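Local coordinates for lipoprotein (Colwellia psychrerythraea, PDB 3O0Y), which is a putative lipoprotein of unknown function whose family belongs to a metallopeptidase clan, so that a peptidase-related role is possible but unproven, at residues E357-D362 against Y417-R422. Numbering follows the deposited sequence.
Sequences EELLSD and YWINLR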
ATOM      1  N   GLU A 357     -10.218 -23.773  -6.071  1.00  5.04           N
ATOM      2  CA  GLU A 357     -10.378 -24.302  -4.736  1.00  6.57           C
ATOM      3  C   GLU A 357      -9.117 -24.875  -4.134  1.00  4.69           C
ATOM      4  O   GLU A 357      -8.865 -24.728  -2.891  1.00  7.23           O
ATOM      5  CB  GLU A 357     -11.497 -25.406  -4.705  1.00  6.26           C
ATOM      6  CG  GLU A 357     -12.917 -24.841  -4.889  1.00  7.77           C
ATOM      7  CD  GLU A 357     -14.008 -25.909  -5.124  1.00 11.09           C
ATOM      8  OE1 GLU A 357     -13.691 -27.066  -5.538  1.00 14.25           O
ATOM      9  OE2 GLU A 357     -15.226 -25.510  -4.948  1.00 13.76           O
ATOM     10  N   GLU A 358      -8.320 -25.519  -4.962  1.00  5.10           N
ATOM     11  CA  GLU A 358      -7.046 -26.080  -4.527  1.00  6.48           C
ATOM     12  C   GLU A 358      -6.099 -24.965  -4.117  1.00  4.74           C
ATOM     13  O   GLU A 358      -5.456 -25.026  -3.073  1.00  6.15           O
ATOM     14  CB  GLU A 358      -6.406 -26.957  -5.608  1.00  6.91           C
ATOM     15  CG  GLU A 358      -5.180 -27.733  -5.029  1.00  9.93           C
ATOM     16  CD  GLU A 358      -4.411 -28.552  -6.057  1.00 22.12           C
ATOM     17  OE1 GLU A 358      -4.822 -28.607  -7.211  1.00 24.69           O
ATOM     18  OE2 GLU A 358      -3.330 -29.049  -5.707  1.00 25.45           O
ATOM     19  N   LEU A 359      -5.985 -23.919  -4.939  1.00  6.15           N
ATOM     20  CA  LEU A 359      -5.174 -22.801  -4.609  1.00  5.80           C
ATOM     21  C   LEU A 359      -5.571 -22.197  -3.266  1.00  6.68           C
ATOM     22  O   LEU A 359      -4.740 -21.951  -2.399  1.00  5.16           O
ATOM     23  CB  LEU A 359      -5.222 -21.782  -5.759  1.00  6.16           C
ATOM     24  CG  LEU A 359      -4.299 -20.611  -5.741  1.00  7.35           C
ATOM     25  CD1 LEU A 359      -4.315 -19.855  -7.178  1.00  7.29           C
ATOM     26  CD2 LEU A 359      -4.650 -19.651  -4.595  1.00  8.64           C
ATOM     27  N   LEU A 360      -6.864 -21.967  -3.068  1.00  7.37           N
ATOM     28  CA  LEU A 360      -7.347 -21.355  -1.828  1.00  6.77           C
ATOM     29  C   LEU A 360      -7.113 -22.247  -0.605  1.00  7.72           C
ATOM     30  O   LEU A 360      -6.739 -21.737   0.453  1.00  6.15           O
ATOM     31  CB  LEU A 360      -8.815 -20.973  -1.955  1.00  6.34           C
ATOM     32  CG  LEU A 360      -9.101 -19.739  -2.864  1.00  7.57           C
ATOM     33  CD1 LEU A 360     -10.622 -19.723  -3.218  1.00 11.21           C
ATOM     34  CD2 LEU A 360      -8.671 -18.474  -2.253  1.00  8.40           C
ATOM     35  N   SER A 361      -7.260 -23.564  -0.782  1.00  8.02           N
ATOM     36  CA  SER A 361      -6.983 -24.513   0.304  1.00  8.94           C
ATOM     37  C   SER A 361      -5.522 -24.530   0.634  1.00  7.32           C
ATOM     38  O   SER A 361      -5.122 -24.614   1.812  1.00  8.45           O
ATOM     39  CB  SER A 361      -7.439 -25.944  -0.037  1.00 10.85           C
ATOM     40  OG  SER A 361      -8.859 -25.834  -0.241  1.00 19.44           O
ATOM     41  N   ASP A 362      -4.708 -24.500  -0.399  1.00  6.26           N
ATOM     42  CA  ASP A 362      -3.250 -24.434  -0.171  1.00  6.74           C
ATOM     43  C   ASP A 362      -2.834 -23.198   0.615  1.00  6.65           C
ATOM     44  O   ASP A 362      -2.051 -23.292   1.623  1.00  7.96           O
ATOM     45  CB  ASP A 362      -2.449 -24.470  -1.489  1.00  6.85           C
ATOM     46  CG  ASP A 362      -2.444 -25.872  -2.170  1.00 10.93           C
ATOM     47  OD1 ASP A 362      -2.836 -26.929  -1.538  1.00 10.55           O
ATOM     48  OD2 ASP A 362      -1.995 -25.913  -3.359  1.00 12.94           O
ATOM     49  N   TYR A 417      -6.262 -10.927   3.236  1.00  6.48           N
ATOM     50  CA  TYR A 417      -5.333 -11.292   2.215  1.00  4.99           C
ATOM     51  C   TYR A 417      -6.170 -11.574   0.983  1.00  5.87           C
ATOM     52  O   TYR A 417      -6.922 -12.526   0.911  1.00  6.90           O
ATOM     53  CB  TYR A 417      -4.492 -12.487   2.684  1.00  6.16           C
ATOM     54  CG  TYR A 417      -3.671 -13.251   1.639  1.00  3.63           C
ATOM     55  CD1 TYR A 417      -3.298 -12.723   0.437  1.00  5.67           C
ATOM     56  CD2 TYR A 417      -3.165 -14.489   1.976  1.00  7.12           C
ATOM     57  CE1 TYR A 417      -2.515 -13.458  -0.458  1.00  5.02           C
ATOM     58  CE2 TYR A 417      -2.415 -15.228   1.056  1.00  5.78           C
ATOM     59  CZ  TYR A 417      -2.075 -14.692  -0.132  1.00  8.91           C
ATOM     60  OH  TYR A 417      -1.299 -15.403  -1.017  1.00  7.18           O
ATOM     61  N   TRP A 418      -6.045 -10.661   0.024  1.00  5.90           N
ATOM     62  CA  TRP A 418      -6.678 -10.783  -1.240  1.00  6.66           C
ATOM     63  C   TRP A 418      -5.782 -11.484  -2.254  1.00  6.29           C
ATOM     64  O   TRP A 418      -4.581 -11.148  -2.398  1.00  8.08           O
ATOM     65  CB  TRP A 418      -7.006  -9.443  -1.821  1.00  6.46           C
ATOM     66  CG  TRP A 418      -7.953  -8.655  -1.032  1.00  5.73           C
ATOM     67  CD1 TRP A 418      -7.611  -7.825  -0.010  1.00  9.30           C
ATOM     68  CD2 TRP A 418      -9.399  -8.613  -1.129  1.00  7.18           C
ATOM     69  NE1 TRP A 418      -8.750  -7.230   0.523  1.00 12.53           N
ATOM     70  CE2 TRP A 418      -9.856  -7.712  -0.129  1.00 11.97           C
ATOM     71  CE3 TRP A 418     -10.333  -9.256  -1.930  1.00 12.14           C
ATOM     72  CZ2 TRP A 418     -11.217  -7.442   0.078  1.00 14.61           C
ATOM     73  CZ3 TRP A 418     -11.688  -9.022  -1.736  1.00 13.83           C
ATOM     74  CH2 TRP A 418     -12.121  -8.086  -0.734  1.00 14.81           C
ATOM     75  N   ILE A 419      -6.363 -12.456  -2.938  1.00  7.00           N
ATOM     76  CA  ILE A 419      -5.659 -13.190  -3.995  1.00  6.43           C
ATOM     77  C   ILE A 419      -6.346 -13.056  -5.349  1.00  7.93           C
ATOM     78  O   ILE A 419      -7.568 -13.144  -5.419  1.00  9.72           O
ATOM     79  CB  ILE A 419      -5.502 -14.699  -3.550  1.00  6.03           C
ATOM     80  CG1 ILE A 419      -4.655 -15.447  -4.554  1.00  8.30           C
ATOM     81  CG2 ILE A 419      -6.843 -15.342  -3.335  1.00  6.57           C
ATOM     82  CD1 ILE A 419      -3.175 -15.089  -4.537  1.00  9.59           C
ATOM     83  N   ASN A 420      -5.570 -12.834  -6.429  1.00  8.31           N
ATOM     84  CA  ASN A 420      -6.138 -12.712  -7.785  1.00  7.40           C
ATOM     85  C   ASN A 420      -6.207 -14.063  -8.471  1.00  9.44           C
ATOM     86  O   ASN A 420      -5.150 -14.676  -8.727  1.00  9.80           O
ATOM     87  CB  ASN A 420      -5.254 -11.808  -8.613  1.00  7.50           C
ATOM     88  CG  ASN A 420      -5.940 -11.321  -9.825  1.00  9.02           C
ATOM     89  OD1 ASN A 420      -6.635 -12.061 -10.503  1.00 10.53           O
ATOM     90  ND2 ASN A 420      -5.760 -10.037 -10.131  1.00 11.13           N
ATOM     91  N   LEU A 421      -7.415 -14.592  -8.648  1.00  9.20           N
ATOM     92  CA  LEU A 421      -7.595 -15.880  -9.305  1.00  7.98           C
ATOM     93  C   LEU A 421      -7.898 -15.790 -10.803  1.00  9.38           C
ATOM     94  O   LEU A 421      -8.329 -16.798 -11.422  1.00 11.10           O
ATOM     95  CB  LEU A 421      -8.656 -16.647  -8.561  1.00 10.18           C
ATOM     96  CG  LEU A 421      -8.581 -16.828  -7.049  1.00 13.05           C
ATOM     97  CD1 LEU A 421      -9.825 -17.550  -6.572  1.00 12.65           C
ATOM     98  CD2 LEU A 421      -7.257 -17.566  -6.776  1.00 12.50           C
ATOM     99  N   ARG A 422      -7.639 -14.627 -11.410  1.00  8.54           N
ATOM    100  CA  ARG A 422      -7.992 -14.502 -12.840  1.00  9.74           C
ATOM    101  C   ARG A 422      -7.290 -15.520 -13.733  1.00 12.27           C
ATOM    102  O   ARG A 422      -7.946 -16.168 -14.594  1.00 13.61           O
ATOM    103  CB  ARG A 422      -7.651 -13.128 -13.375  1.00 10.49           C
ATOM    104  CG  ARG A 422      -8.074 -12.849 -14.839  1.00 15.27           C
ATOM    105  CD  ARG A 422      -7.606 -11.466 -15.367  1.00 25.40           C
ATOM    106  NE  ARG A 422      -6.252 -11.512 -15.937  1.00 40.09           N
ATOM    107  CZ  ARG A 422      -5.121 -11.051 -15.364  1.00 47.22           C
ATOM    108  NH1 ARG A 422      -5.099 -10.404 -14.191  1.00 48.28           N
ATOM    109  NH2 ARG A 422      -3.977 -11.205 -16.019  1.00 52.22           N
TER
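Leu359 and Leu360 on helix 353-373 face Ile419 of strand 416-419 and Leu421 in the loop that follows it, the CA atoms of Leu359 and Leu421 being 8.7 Å apart and those of Leu360 and Ile419 8.6 Å. This is helix-on-sheet packing: the strand is the middle one of a small mixed three-stranded sheet, and the helix lies against one face of it. The contact is purely apolar, made by four branched side chains. Leu421 reaches both leucines, one with each methyl: its CD2 lies 3.7 Å from CD1 of Leu359, while its CD1 is 4.1 Å from CD1 of Leu360. The other methyl of Leu359, CD2, lies 4.2 Å from the methylene CG1 of Ile419. With CG anti to its carbonyl carbon (chi1 -73°), Leu360 brings the end of its side chain nearer to the strand than its CB direction alone would, and its CD2 comes within 3.8 Å of Ile419 CG2 as the two side chains run past each other in opposite directions. Leu432 and Leu435 of helix 432-439 extend the apolar cluster, touching Leu359 and Ile419 respectively. An Asx turn at Asn420, whose CB points away from the helix and whose ND2 bonds to the carbonyls of Gln396 and Pro400, bends the chain. Its OD1 accepts the backbone N of Arg422 at 2.9 Å, in the plane of the amide carbonyl.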